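Local coordinates for protein predicted sugar phosphatases of the HAD superfamily (Cytophaga hutchinsonii, PDB 2HX1) that probably removes phosphate groups from sugar phosphates as a magnesium-binding hydrolase of the HAD superfamily, at residues L103-S108 / L138-G143; L120-I125 / L150-N155; V133-L138 / T161-V166; N155-R160 / S193-R198; V166-N171 / F199-K204. All blocks are in the same frame, centred on the assembly; numbering follows the deposited sequence. Where two conformers were deposited one is given.

How the interactions relate
Interactions 1, 3 and 5 follow neighbouring strand pairs of a five-stranded parallel sheet (order 117-121, 98-103, 133-138, 164-167, 199-202), probably the cap domain of this phosphatase. Interaction 1 lies at and beyond the C-terminal end of 98-103/133-138, interaction 3 joins 133-138 to 164-167, and interaction 5 joins 164-167 to 199-202. Interactions 2 and 4, centres about 11 Å apart and sharing N155, use helix 146-159, which packs against the sheet; they lie farthest from the chain centre. Interaction 3 shares L138 with interaction 1 and V166 with interaction 5. Along the chain interaction 1 alternates with 2 and 3, and 5 follows 3 in series. Interaction 5, with K204 about 6 Å from the magnesium ion, leads toward the metal site.

Interaction 1 (L103-S108 / L138-G143); sequences LGTANS and LLDDEG. With EDO (1,2-ethanediol), chain N.
The flat carbonyl group of L103 meets two N-H groups of 138-143 at its oxygen. L139 N lies 2.8 Å from L103 O, nearly along the C=O axis, while D140 N, 3.2 Å from L103 O, comes in tilted 16° from the carbonyl plane. The other flat group, the D140 carboxylate, is gripped at its edge: OD1 uses its anti lone pair to accept E142 N at 2.8 Å, closing an Asx turn, and also accepts from O2 of a 1,2-ethanediol. Having CG anti to the backbone N (chi1 -161°) turns the carboxylate to where OD1 meets E142 N, two residues on, with D140 CB against G104 CA. Between these groups the parallel strands 98-103 and 133-138 of the five-stranded sheet come to an end and their chains part, one into helix 106-110, the other into the loop before helix 146-159. L103 and L138 lie side by side with their CD1 atoms 3.6 Å apart; branched and apolar, they suit a sheet face covered by helices 146-159 and 184-195. G104 has no side chain, and a CB there would run into S108 OG and press on D140 N and L139 CB; its CA-H points at D140 O. T105 is the N-cap of helix 106-110, its OG1 accepting S108 N at 3.2 Å, and in return S108 OG donates to T105 O at 2.6 Å in the carbonyl plane. The same hydroxyl rests on L139 CB at 3.5 Å. Beyond T105, CG2 packs on G143 CA, and F147 of the second subunit packs on D141 and E142.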
# COMPACT_ATOMS: atom_id res chain seq x y z
N LEU A 103 -9.26 11.13 20.63
CA LEU A 103 -8.77 12.24 19.87
C LEU A 103 -9.98 13.00 19.32
O LEU A 103 -10.74 12.48 18.52
CB LEU A 103 -7.83 11.77 18.75
CG LEU A 103 -6.43 11.29 19.12
CD1 LEU A 103 -5.61 11.01 17.87
CD2 LEU A 103 -5.68 12.29 20.05
N GLY A 104 -10.16 14.22 19.80
CA GLY A 104 -11.32 15.03 19.43
C GLY A 104 -11.57 16.14 20.43
O GLY A 104 -10.66 16.52 21.16
N THR A 105 -12.81 16.64 20.44
CA THR A 105 -13.28 17.66 21.38
C THR A 105 -14.09 17.00 22.50
O THR A 105 -14.65 15.91 22.34
CB THR A 105 -14.21 18.70 20.68
OG1 THR A 105 -15.25 18.02 19.95
CG2 THR A 105 -13.44 19.63 19.74
N ALA A 106 -14.18 17.69 23.63
CA ALA A 106 -15.00 17.22 24.74
C ALA A 106 -16.44 16.98 24.27
O ALA A 106 -17.03 15.96 24.65
CB ALA A 106 -14.96 18.23 25.92
N ASN A 107 -16.99 17.87 23.46
CA ASN A 107 -18.35 17.71 22.94
C ASN A 107 -18.48 16.44 22.07
O ASN A 107 -19.47 15.73 22.14
CB ASN A 107 -18.78 18.98 22.19
CG ASN A 107 -18.89 20.23 23.09
OD1 ASN A 107 -18.88 20.14 24.34
ND2 ASN A 107 -18.99 21.40 22.45
N SER A 108 -17.47 16.14 21.25
CA SER A 108 -17.48 14.89 20.47
C SER A 108 -17.48 13.65 21.36
O SER A 108 -18.05 12.63 21.01
CB SER A 108 -16.32 14.83 19.45
OG SER A 108 -15.03 14.65 20.05
N LEU A 138 -11.02 7.66 17.85
CA LEU A 138 -10.79 8.87 17.06
C LEU A 138 -12.15 9.47 16.64
O LEU A 138 -12.95 8.82 15.97
CB LEU A 138 -9.89 8.55 15.85
CG LEU A 138 -8.40 8.86 16.05
CD1 LEU A 138 -7.93 8.24 17.36
CD2 LEU A 138 -7.56 8.36 14.88
N LEU A 139 -12.43 10.70 17.09
CA LEU A 139 -13.80 11.28 16.98
C LEU A 139 -13.87 12.55 16.12
O LEU A 139 -14.88 12.79 15.45
CB LEU A 139 -14.37 11.61 18.36
CG LEU A 139 -14.55 10.45 19.35
CD1 LEU A 139 -14.81 11.03 20.71
CD2 LEU A 139 -15.72 9.55 18.92
N ASP A 140 -12.83 13.38 16.20
CA ASP A 140 -12.83 14.69 15.53
C ASP A 140 -11.36 15.09 15.25
O ASP A 140 -10.49 14.80 16.03
CB ASP A 140 -13.54 15.72 16.42
CG ASP A 140 -13.99 16.96 15.66
OD1 ASP A 140 -13.12 17.69 15.16
OD2 ASP A 140 -15.21 17.23 15.58
N ASP A 141 -11.11 15.73 14.11
CA ASP A 141 -9.77 16.22 13.78
C ASP A 141 -9.35 17.43 14.64
O ASP A 141 -8.15 17.69 14.83
CB ASP A 141 -9.66 16.56 12.29
CG ASP A 141 -10.64 17.65 11.88
OD1 ASP A 141 -11.84 17.34 11.86
OD2 ASP A 141 -10.21 18.79 11.58
N GLU A 142 -10.34 18.13 15.19
CA GLU A 142 -10.07 19.29 16.03
C GLU A 142 -10.07 18.94 17.51
O GLU A 142 -10.61 17.92 17.90
CB GLU A 142 -11.11 20.38 15.78
CG GLU A 142 -10.97 20.99 14.42
CD GLU A 142 -12.05 22.03 14.11
OE1 GLU A 142 -13.19 21.90 14.61
OE2 GLU A 142 -11.74 22.97 13.35
N GLY A 143 -9.48 19.81 18.33
CA GLY A 143 -9.61 19.72 19.78
C GLY A 143 -8.37 19.27 20.49
O GLY A 143 -8.36 19.15 21.71
C1 EDO N . -15.27 21.31 12.22
O1 EDO N . -14.64 21.11 10.95
C2 EDO N . -15.31 20.00 12.99
O2 EDO N . -14.32 19.08 12.49

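Interaction 2 (L120-I125 / L150-N155); sequences LPVSAI and LNKTVN
V122 and T153 bring the two backbones to their nearest approach, with CA atoms 6.8 Å apart. After strand 117-121 the chain turns through a short 3-10 segment, in which I125 N donates to V122 O at 3.0 Å and A124 N to P121 O. Facing this turn is one side of helix 146-159. V122 points into the gap between them. Its CG1 lies 3.6 Å from K152 CB, the two side chains sliding past each other in opposite directions, and its CG2 lies 3.7 Å from T153 OG1, where the two side chains cross at about a right angle. A small branched residue fits such a close approach. The T153 hydroxyl is bonded back to D149 O one helical turn earlier, so a polar group can sit against valine methyls. K152 starts beside its own backbone N (chi1 -82°), runs along V122 and bends at chi3, which carries NZ over the turn. There K152 NZ makes weak hydrogen bonds to I125 O at 3.1 Å and S123 O at 3.2 Å. A long lysine suits this place because its methylenes cover the valine while the ammonium group reaches the carbonyls of the turn. V122 also packs on L103 and L136 of the neighbouring strands 98-103 and 133-138, and T153 touches I191 of helix 184-195, so helix 146-159 packs beside the turn that follows the outer strand 117-121.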
# COMPACT_ATOMS: atom_id res chain seq x y z
N LEU A 120 -11.28 10.15 28.53
CA LEU A 120 -10.20 11.16 28.65
C LEU A 120 -9.49 11.40 27.30
O LEU A 120 -9.25 10.46 26.54
CB LEU A 120 -9.13 10.72 29.65
CG LEU A 120 -9.40 10.80 31.16
CD1 LEU A 120 -8.34 10.02 31.91
CD2 LEU A 120 -9.40 12.24 31.65
N PRO A 121 -9.10 12.65 27.04
CA PRO A 121 -8.35 12.89 25.82
C PRO A 121 -7.00 12.22 25.90
O PRO A 121 -6.43 12.09 27.01
CB PRO A 121 -8.19 14.41 25.80
CG PRO A 121 -8.24 14.80 27.22
CD PRO A 121 -9.25 13.87 27.84
N VAL A 122 -6.45 11.81 24.76
CA VAL A 122 -5.08 11.25 24.74
C VAL A 122 -4.09 12.15 25.50
O VAL A 122 -3.19 11.63 26.17
CB VAL A 122 -4.58 10.94 23.30
CG1 VAL A 122 -3.08 10.68 23.28
CG2 VAL A 122 -5.33 9.72 22.71
N SER A 123 -4.28 13.46 25.47
CA SER A 123 -3.42 14.41 26.16
C SER A 123 -3.34 14.21 27.67
O SER A 123 -2.35 14.61 28.29
CB SER A 123 -3.94 15.82 25.95
OG SER A 123 -5.23 15.93 26.51
N ALA A 124 -4.38 13.64 28.26
CA ALA A 124 -4.43 13.40 29.71
C ALA A 124 -3.99 12.00 30.10
O ALA A 124 -4.24 11.56 31.25
CB ALA A 124 -5.84 13.67 30.26
N ILE A 125 -3.34 11.29 29.17
CA ILE A 125 -2.85 9.96 29.45
C ILE A 125 -1.36 10.02 29.67
O ILE A 125 -0.64 10.68 28.91
CB ILE A 125 -3.11 8.97 28.30
CG1 ILE A 125 -4.60 8.89 27.99
CG2 ILE A 125 -2.53 7.57 28.65
CD1 ILE A 125 -5.44 8.39 29.12
N LEU A 150 -0.63 13.06 18.38
CA LEU A 150 -0.38 12.00 17.40
C LEU A 150 0.81 11.14 17.80
O LEU A 150 0.78 9.91 17.69
CB LEU A 150 -0.13 12.57 16.00
CG LEU A 150 -1.39 13.26 15.47
CD1 LEU A 150 -1.19 13.74 14.08
CD2 LEU A 150 -2.64 12.34 15.57
N ASN A 151 1.87 11.81 18.23
CA ASN A 151 2.98 11.13 18.88
C ASN A 151 2.54 10.31 20.07
O ASN A 151 2.89 9.12 20.16
CB ASN A 151 4.10 12.10 19.25
CG ASN A 151 5.03 12.37 18.10
OD1 ASN A 151 5.72 11.45 17.63
ND2 ASN A 151 5.10 13.63 17.65
N LYS A 152 1.75 10.89 20.98
CA LYS A 152 1.29 10.11 22.15
C LYS A 152 0.42 8.91 21.72
O LYS A 152 0.48 7.88 22.34
CB LYS A 152 0.48 10.96 23.15
CG LYS A 152 1.29 11.79 24.13
CD LYS A 152 0.39 12.47 25.22
CE LYS A 152 1.02 12.36 26.63
NZ LYS A 152 0.49 13.33 27.67
N THR A 153 -0.39 9.06 20.68
CA THR A 153 -1.25 7.96 20.20
C THR A 153 -0.42 6.82 19.61
O THR A 153 -0.67 5.64 19.88
CB THR A 153 -2.25 8.45 19.16
OG1 THR A 153 -3.08 9.44 19.76
CG2 THR A 153 -3.14 7.31 18.63
N VAL A 154 0.62 7.17 18.86
CA VAL A 154 1.54 6.15 18.38
C VAL A 154 2.09 5.36 19.58
O VAL A 154 2.04 4.13 19.59
CB VAL A 154 2.67 6.74 17.48
CG1 VAL A 154 3.87 5.78 17.30
CG2 VAL A 154 2.11 7.11 16.13
N ASN A 155 2.58 6.06 20.60
CA ASN A 155 3.15 5.38 21.74
C ASN A 155 2.12 4.61 22.59
O ASN A 155 2.42 3.54 23.11
CB ASN A 155 3.92 6.37 22.59
CG ASN A 155 5.21 6.80 21.92
OD1 ASN A 155 6.05 5.95 21.61
ND2 ASN A 155 5.35 8.10 21.67

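Interaction 3 (V133-L138 / T161-V166); sequences VNALVL and TIPAIV
I162 crosses V133 obliquely at the start of the strand pair, and each part of its side chain has a partner. CB lies 3.5 Å from N134 O, and the CG2 branch turns to V133 O at 3.4 Å. CG1 takes the place between backbone N and carbonyl carbon (chi1 63°), and the extended second torsion carries CD1 to V133 CG1, 3.9 Å away, close also to the A135 carbonyl carbon. Next comes P163, whose ring CG lies 3.9 Å from A135 CB. Having no N-H to give, the proline fits the beginning of the ladder, where its CD lies against N134 O and its carbonyl does the bonding: L136 N donates to P163 O at 3.0 Å. The parallel register then continues with I165 N to L136 O at 2.9 Å and L138 N to I165 O at 2.8 Å. V137 and I165 lie side by side on one face, and L136 and A164 share the other, where the small alanine lets L157 of helix 146-159 come down. With that helix as the connection, strands 133-138 and 164-167 form a beta-alpha-beta unit in the middle of the sheet. Across the contact the hydrogen bonds are all between backbone groups; the valine, leucine and isoleucine side chains offer only apolar surface, so the pair is suited to a buried core.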
# COMPACT_ATOMS: atom_id res chain seq x y z
N VAL A 133 -6.10 2.36 30.42
CA VAL A 133 -6.69 2.73 29.14
C VAL A 133 -7.01 1.45 28.38
O VAL A 133 -6.11 0.72 28.00
CB VAL A 133 -5.80 3.62 28.28
CG1 VAL A 133 -6.43 3.85 26.90
CG2 VAL A 133 -5.54 4.95 28.93
N ASN A 134 -8.30 1.24 28.10
CA ASN A 134 -8.77 -0.02 27.52
C ASN A 134 -9.26 0.12 26.10
O ASN A 134 -9.59 -0.87 25.44
CB ASN A 134 -9.87 -0.59 28.42
CG ASN A 134 -9.36 -0.94 29.80
OD1 ASN A 134 -8.18 -1.21 30.00
ND2 ASN A 134 -10.24 -0.90 30.77
N ALA A 135 -9.30 1.36 25.60
CA ALA A 135 -9.63 1.60 24.19
C ALA A 135 -9.22 3.01 23.79
O ALA A 135 -9.07 3.91 24.64
CB ALA A 135 -11.16 1.36 23.89
N LEU A 136 -9.07 3.20 22.49
CA LEU A 136 -8.82 4.51 21.91
C LEU A 136 -9.88 4.77 20.87
O LEU A 136 -10.09 3.93 19.99
CB LEU A 136 -7.44 4.52 21.25
CG LEU A 136 -7.14 5.71 20.33
CD1 LEU A 136 -7.05 6.99 21.17
CD2 LEU A 136 -5.86 5.45 19.53
N VAL A 137 -10.54 5.92 20.93
CA VAL A 137 -11.44 6.35 19.84
C VAL A 137 -11.02 7.64 19.18
O VAL A 137 -10.66 8.60 19.86
CB VAL A 137 -12.89 6.44 20.31
CG1 VAL A 137 -13.32 5.11 20.77
CG2 VAL A 137 -13.04 7.44 21.47
N LEU A 138 -11.02 7.66 17.85
CA LEU A 138 -10.79 8.87 17.06
C LEU A 138 -12.15 9.47 16.64
O LEU A 138 -12.95 8.82 15.97
CB LEU A 138 -9.89 8.55 15.85
CG LEU A 138 -8.40 8.86 16.05
CD1 LEU A 138 -7.93 8.24 17.36
CD2 LEU A 138 -7.56 8.36 14.88
N THR A 161 -2.41 -3.05 24.39
CA THR A 161 -3.04 -3.97 23.46
C THR A 161 -4.54 -3.73 23.56
O THR A 161 -5.23 -4.37 24.33
CB THR A 161 -2.60 -5.40 23.77
OG1 THR A 161 -1.18 -5.45 23.64
CG2 THR A 161 -3.23 -6.44 22.79
N ILE A 162 -5.02 -2.74 22.82
CA ILE A 162 -6.40 -2.25 22.96
C ILE A 162 -6.99 -1.96 21.56
O ILE A 162 -6.24 -1.69 20.62
CB ILE A 162 -6.47 -0.93 23.83
CG1 ILE A 162 -5.70 0.20 23.14
CG2 ILE A 162 -6.00 -1.20 25.25
CD1 ILE A 162 -5.50 1.46 23.93
N PRO A 163 -8.32 -2.00 21.42
CA PRO A 163 -8.90 -1.60 20.14
C PRO A 163 -8.74 -0.10 19.85
O PRO A 163 -8.91 0.74 20.74
CB PRO A 163 -10.38 -1.96 20.30
CG PRO A 163 -10.63 -1.88 21.73
CD PRO A 163 -9.36 -2.38 22.39
N ALA A 164 -8.35 0.23 18.63
CA ALA A 164 -8.35 1.59 18.13
C ALA A 164 -9.50 1.69 17.12
O ALA A 164 -9.54 0.92 16.14
CB ALA A 164 -7.01 1.94 17.47
N ILE A 165 -10.43 2.61 17.39
CA ILE A 165 -11.70 2.74 16.63
C ILE A 165 -11.81 4.13 15.96
O ILE A 165 -11.51 5.17 16.58
CB ILE A 165 -12.93 2.53 17.59
CG1 ILE A 165 -12.88 1.16 18.26
CG2 ILE A 165 -14.30 2.62 16.87
CD1 ILE A 165 -13.79 1.08 19.45
N VAL A 166 -12.27 4.18 14.72
CA VAL A 166 -12.61 5.44 14.07
C VAL A 166 -13.82 5.21 13.15
O VAL A 166 -14.00 4.11 12.65
CB VAL A 166 -11.37 6.00 13.25
CG1 VAL A 166 -10.99 5.08 12.07
CG2 VAL A 166 -11.63 7.45 12.76

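Interaction 4 (N155-R160 / S193-R198); sequences NLLRKR and SILGRR
L157 makes the largest share of the first segment's contact, touching L195 and R198. Its CB lies 3.8 Å from L195 CD1, and its CD1 meets the same L195 methyl at 3.6 Å, the two leucines crossing at about a right angle. Its other methyl, CD2, sits over one face of the R198 guanidinium, 3.4 Å above the plane and offset toward the rim, so that the nearest atom is NH2. The flat, weakly solvated face of an arginine tolerates an apolar neighbour, while its edge keeps the polar partners. At that edge lie L157 O and water 1, which accepts from R198 NE at 3.0 Å and gives only a weak bond to L157 O. R158 follows: its CG touches L195 CD2 at 4.1 Å, and its chain, bent at chi3, takes the guanidinium to T178 O of the second subunit. R160 is the first residue beyond the helix. Its carbonyl O stands at the edge of the R198 guanidinium, 3.4 Å from NH2, while its own NH2 bonds V133 O. R198 reaches this place with CG anti to its backbone N (chi1 179°) and a bend at chi2; NH1 bonds I162 O and NE the water, together helping to hold its rotation. Helix 184-195 ends at L195, and G196, with positive phi, turns the chain towards strand 199-202. The contact therefore ties the C-terminal ends of helices 146-159 and 184-195 together on one side of the sheet, L157 reaching L136 on strand 133-138, and S268 of the third subunit packing on R198.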
# COMPACT_ATOMS: atom_id res chain seq x y z
N ASN A 155 2.58 6.06 20.60
CA ASN A 155 3.15 5.38 21.74
C ASN A 155 2.12 4.61 22.59
O ASN A 155 2.42 3.54 23.11
CB ASN A 155 3.92 6.37 22.59
CG ASN A 155 5.21 6.80 21.92
OD1 ASN A 155 6.05 5.95 21.61
ND2 ASN A 155 5.35 8.10 21.67
N LEU A 156 0.90 5.16 22.70
CA LEU A 156 -0.17 4.50 23.43
C LEU A 156 -0.47 3.14 22.83
O LEU A 156 -0.64 2.15 23.56
CB LEU A 156 -1.44 5.34 23.37
CG LEU A 156 -2.69 4.73 24.01
CD1 LEU A 156 -2.46 4.41 25.51
CD2 LEU A 156 -3.83 5.72 23.80
N LEU A 157 -0.53 3.10 21.51
CA LEU A 157 -0.87 1.88 20.79
C LEU A 157 0.29 0.88 20.71
O LEU A 157 0.08 -0.32 20.52
CB LEU A 157 -1.35 2.24 19.38
CG LEU A 157 -2.69 2.97 19.32
CD1 LEU A 157 -3.03 3.31 17.88
CD2 LEU A 157 -3.80 2.15 20.02
N ARG A 158 1.52 1.39 20.77
CA ARG A 158 2.70 0.54 20.92
C ARG A 158 2.73 -0.10 22.30
O ARG A 158 3.27 -1.19 22.45
CB ARG A 158 3.98 1.36 20.73
CG ARG A 158 4.26 1.74 19.25
CD ARG A 158 5.47 2.69 19.06
NE ARG A 158 6.73 2.04 19.48
CZ ARG A 158 7.30 2.20 20.68
NH1 ARG A 158 6.78 3.03 21.60
NH2 ARG A 158 8.42 1.53 20.95
N LYS A 159 2.15 0.56 23.31
CA LYS A 159 2.24 0.10 24.69
C LYS A 159 1.01 -0.60 25.19
O LYS A 159 1.09 -1.34 26.18
CB LYS A 159 2.51 1.27 25.64
CG LYS A 159 3.86 1.95 25.46
CD LYS A 159 3.86 3.24 26.23
CE LYS A 159 5.24 3.85 26.32
NZ LYS A 159 5.16 5.21 26.95
N ARG A 160 -0.15 -0.37 24.58
CA ARG A 160 -1.40 -0.97 25.08
C ARG A 160 -2.06 -1.84 24.02
O ARG A 160 -2.27 -1.41 22.88
CB ARG A 160 -2.36 0.11 25.59
CG ARG A 160 -1.86 0.84 26.85
CD ARG A 160 -1.92 -0.04 28.09
NE ARG A 160 -3.31 -0.32 28.47
CZ ARG A 160 -3.71 -1.40 29.13
NH1 ARG A 160 -2.83 -2.31 29.51
NH2 ARG A 160 -4.98 -1.59 29.41
N SER A 193 -0.24 4.80 8.54
CA SER A 193 0.95 4.83 7.65
C SER A 193 2.25 4.62 8.42
O SER A 193 3.23 4.18 7.85
CB SER A 193 0.99 6.13 6.82
OG SER A 193 1.38 7.25 7.62
N ILE A 194 2.24 4.92 9.72
CA ILE A 194 3.38 4.73 10.64
C ILE A 194 3.32 3.34 11.29
O ILE A 194 4.29 2.61 11.31
CB ILE A 194 3.35 5.83 11.78
CG1 ILE A 194 3.40 7.25 11.22
CG2 ILE A 194 4.49 5.67 12.79
CD1 ILE A 194 4.47 7.49 10.18
N LEU A 195 2.16 2.98 11.83
CA LEU A 195 2.00 1.77 12.64
C LEU A 195 1.64 0.53 11.85
O LEU A 195 1.74 -0.58 12.37
CB LEU A 195 0.89 1.98 13.70
CG LEU A 195 1.21 2.82 14.93
CD1 LEU A 195 -0.01 2.92 15.87
CD2 LEU A 195 2.40 2.25 15.64
N GLY A 196 1.17 0.69 10.61
CA GLY A 196 0.43 -0.38 9.91
C GLY A 196 -1.08 -0.28 10.15
O GLY A 196 -1.56 0.56 10.91
N ARG A 197 -1.85 -1.12 9.49
CA ARG A 197 -3.30 -1.17 9.71
C ARG A 197 -3.59 -1.58 11.14
O ARG A 197 -2.95 -2.48 11.69
CB ARG A 197 -3.95 -2.18 8.77
CG ARG A 197 -5.45 -2.39 8.99
CD ARG A 197 -6.14 -2.90 7.73
NE ARG A 197 -5.65 -4.22 7.33
CZ ARG A 197 -6.24 -5.38 7.61
NH1 ARG A 197 -7.39 -5.41 8.30
NH2 ARG A 197 -5.70 -6.53 7.19
N ARG A 198 -4.56 -0.93 11.75
CA ARG A 198 -4.66 -0.98 13.20
C ARG A 198 -6.01 -0.48 13.73
O ARG A 198 -6.33 -0.76 14.89
CB ARG A 198 -3.49 -0.17 13.81
CG ARG A 198 -3.45 -0.09 15.37
CD ARG A 198 -2.99 -1.38 15.98
NE ARG A 198 -2.74 -1.29 17.42
CZ ARG A 198 -3.69 -1.35 18.35
NH1 ARG A 198 -4.95 -1.45 18.01
NH2 ARG A 198 -3.36 -1.28 19.64
O HOH W 1 0.21 -1.41 17.22

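Interaction 5 (V166-N171 / F199-K204); sequences VANTDN and FIRFGK. With EDO (1,2-ethanediol), chain M.
N168 packs tightly against K204 and R201, using both ends of its amide. ND2 donates to K204 O at 2.9 Å, the oxygen lying in the amide plane and the bond nearly straight (176°). OD1 accepts R201 NH1 at 3.2 Å, with amide and guanidinium planes 88° apart. Asparagine suits this post because one flat group both gives and accepts. The backbones beside it pair in parallel, with V166 N to I200 O at 3.0 Å, F202 N to V166 O at 3.2 Å and N168 N to F202 O at 2.9 Å. V166 CG1 lies over the centre of the R201 guanidinium, 4.2 Å above its plane, and also meets the F199 ring obliquely. Elsewhere direct contacts give way to water: R201 NH1 also gives to water 2, which passes on to T169 O and N171 OD1. R201 NH2 makes a salt bridge to E192. K204 NZ forms salt bridges with D20 and D238 and a hydrogen bond to V52 O, the side chain lying about 6 Å from the magnesium ion. A lysine joined to the metal-binding aspartate, at the crossing from the probable cap sheet to the core, is consistent with motif III of HAD phosphatases.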
# COMPACT_ATOMS: atom_id res chain seq x y z
N VAL A 166 -12.27 4.18 14.72
CA VAL A 166 -12.61 5.44 14.07
C VAL A 166 -13.82 5.21 13.15
O VAL A 166 -14.00 4.11 12.65
CB VAL A 166 -11.37 6.00 13.25
CG1 VAL A 166 -10.99 5.08 12.07
CG2 VAL A 166 -11.63 7.45 12.76
N ALA A 167 -14.61 6.25 12.93
CA ALA A 167 -15.63 6.29 11.85
C ALA A 167 -14.91 6.31 10.51
O ALA A 167 -13.92 7.03 10.34
CB ALA A 167 -16.49 7.53 11.96
N ASN A 168 -15.43 5.56 9.55
CA ASN A 168 -14.78 5.41 8.25
C ASN A 168 -15.06 6.62 7.36
O ASN A 168 -15.66 6.49 6.29
CB ASN A 168 -15.27 4.15 7.56
CG ASN A 168 -14.41 3.77 6.38
OD1 ASN A 168 -13.20 3.85 6.46
ND2 ASN A 168 -15.03 3.36 5.29
N THR A 169 -14.61 7.79 7.79
CA THR A 169 -14.91 9.00 7.03
C THR A 169 -13.93 9.03 5.85
O THR A 169 -12.97 8.25 5.77
CB THR A 169 -14.78 10.29 7.89
OG1 THR A 169 -13.40 10.62 8.07
CG2 THR A 169 -15.47 10.15 9.28
N ASP A 170 -14.20 9.93 4.92
CA ASP A 170 -13.27 10.22 3.85
C ASP A 170 -12.00 10.72 4.54
O ASP A 170 -12.07 11.19 5.66
CB ASP A 170 -13.85 11.29 2.91
CG ASP A 170 -15.18 10.86 2.22
OD1 ASP A 170 -15.27 9.70 1.74
OD2 ASP A 170 -16.12 11.71 2.15
N ASN A 171 -10.85 10.60 3.87
CA ASN A 171 -9.60 11.11 4.43
C ASN A 171 -9.56 12.61 4.54
O ASN A 171 -8.85 13.11 5.36
CB ASN A 171 -8.42 10.69 3.58
CG ASN A 171 -8.07 9.28 3.77
OD1 ASN A 171 -8.27 8.71 4.85
ND2 ASN A 171 -7.53 8.67 2.71
N PHE A 199 -6.77 0.27 12.91
CA PHE A 199 -8.08 0.78 13.31
C PHE A 199 -9.20 -0.13 12.86
O PHE A 199 -9.21 -0.63 11.74
CB PHE A 199 -8.32 2.21 12.83
CG PHE A 199 -7.56 3.21 13.62
CD1 PHE A 199 -6.20 3.39 13.41
CD2 PHE A 199 -8.18 3.94 14.60
CE1 PHE A 199 -5.48 4.30 14.17
CE2 PHE A 199 -7.46 4.85 15.39
CZ PHE A 199 -6.12 5.04 15.17
N ILE A 200 -10.10 -0.39 13.80
CA ILE A 200 -11.43 -0.89 13.51
C ILE A 200 -12.21 0.30 12.98
O ILE A 200 -12.34 1.34 13.66
CB ILE A 200 -12.17 -1.40 14.77
CG1 ILE A 200 -11.41 -2.57 15.44
CG2 ILE A 200 -13.59 -1.87 14.36
CD1 ILE A 200 -11.47 -2.59 16.96
N ARG A 201 -12.70 0.17 11.76
CA ARG A 201 -13.45 1.23 11.11
C ARG A 201 -14.94 0.88 11.02
O ARG A 201 -15.29 -0.17 10.54
CB ARG A 201 -12.88 1.43 9.71
CG ARG A 201 -11.54 2.22 9.75
CD ARG A 201 -10.84 2.22 8.42
NE ARG A 201 -9.59 2.98 8.50
CZ ARG A 201 -9.45 4.27 8.16
NH1 ARG A 201 -10.48 4.98 7.70
NH2 ARG A 201 -8.25 4.85 8.27
N PHE A 202 -15.81 1.78 11.48
CA PHE A 202 -17.26 1.55 11.47
C PHE A 202 -17.90 2.47 10.47
O PHE A 202 -17.47 3.62 10.29
CB PHE A 202 -17.86 1.83 12.85
CG PHE A 202 -17.47 0.80 13.92
CD1 PHE A 202 -17.66 -0.56 13.70
CD2 PHE A 202 -16.95 1.21 15.13
CE1 PHE A 202 -17.34 -1.50 14.68
CE2 PHE A 202 -16.62 0.27 16.12
CZ PHE A 202 -16.82 -1.08 15.88
N GLY A 203 -18.93 1.94 9.82
CA GLY A 203 -19.74 2.71 8.91
C GLY A 203 -19.59 2.20 7.51
O GLY A 203 -18.88 1.22 7.26
N LYS A 204 -20.23 2.93 6.59
CA LYS A 204 -20.21 2.59 5.17
C LYS A 204 -18.75 2.47 4.73
O LYS A 204 -17.94 3.29 5.13
CB LYS A 204 -20.92 3.68 4.34
CG LYS A 204 -22.36 4.04 4.82
CD LYS A 204 -22.90 5.26 4.10
CE LYS A 204 -22.26 6.57 4.58
NZ LYS A 204 -22.97 7.74 4.07
C1 EDO M . -8.10 -4.16 11.70
O1 EDO M . -8.82 -3.16 10.96
C2 EDO M . -7.84 -3.65 13.12
O2 EDO M . -6.48 -3.91 13.47
O HOH W 2 -10.59 7.53 6.21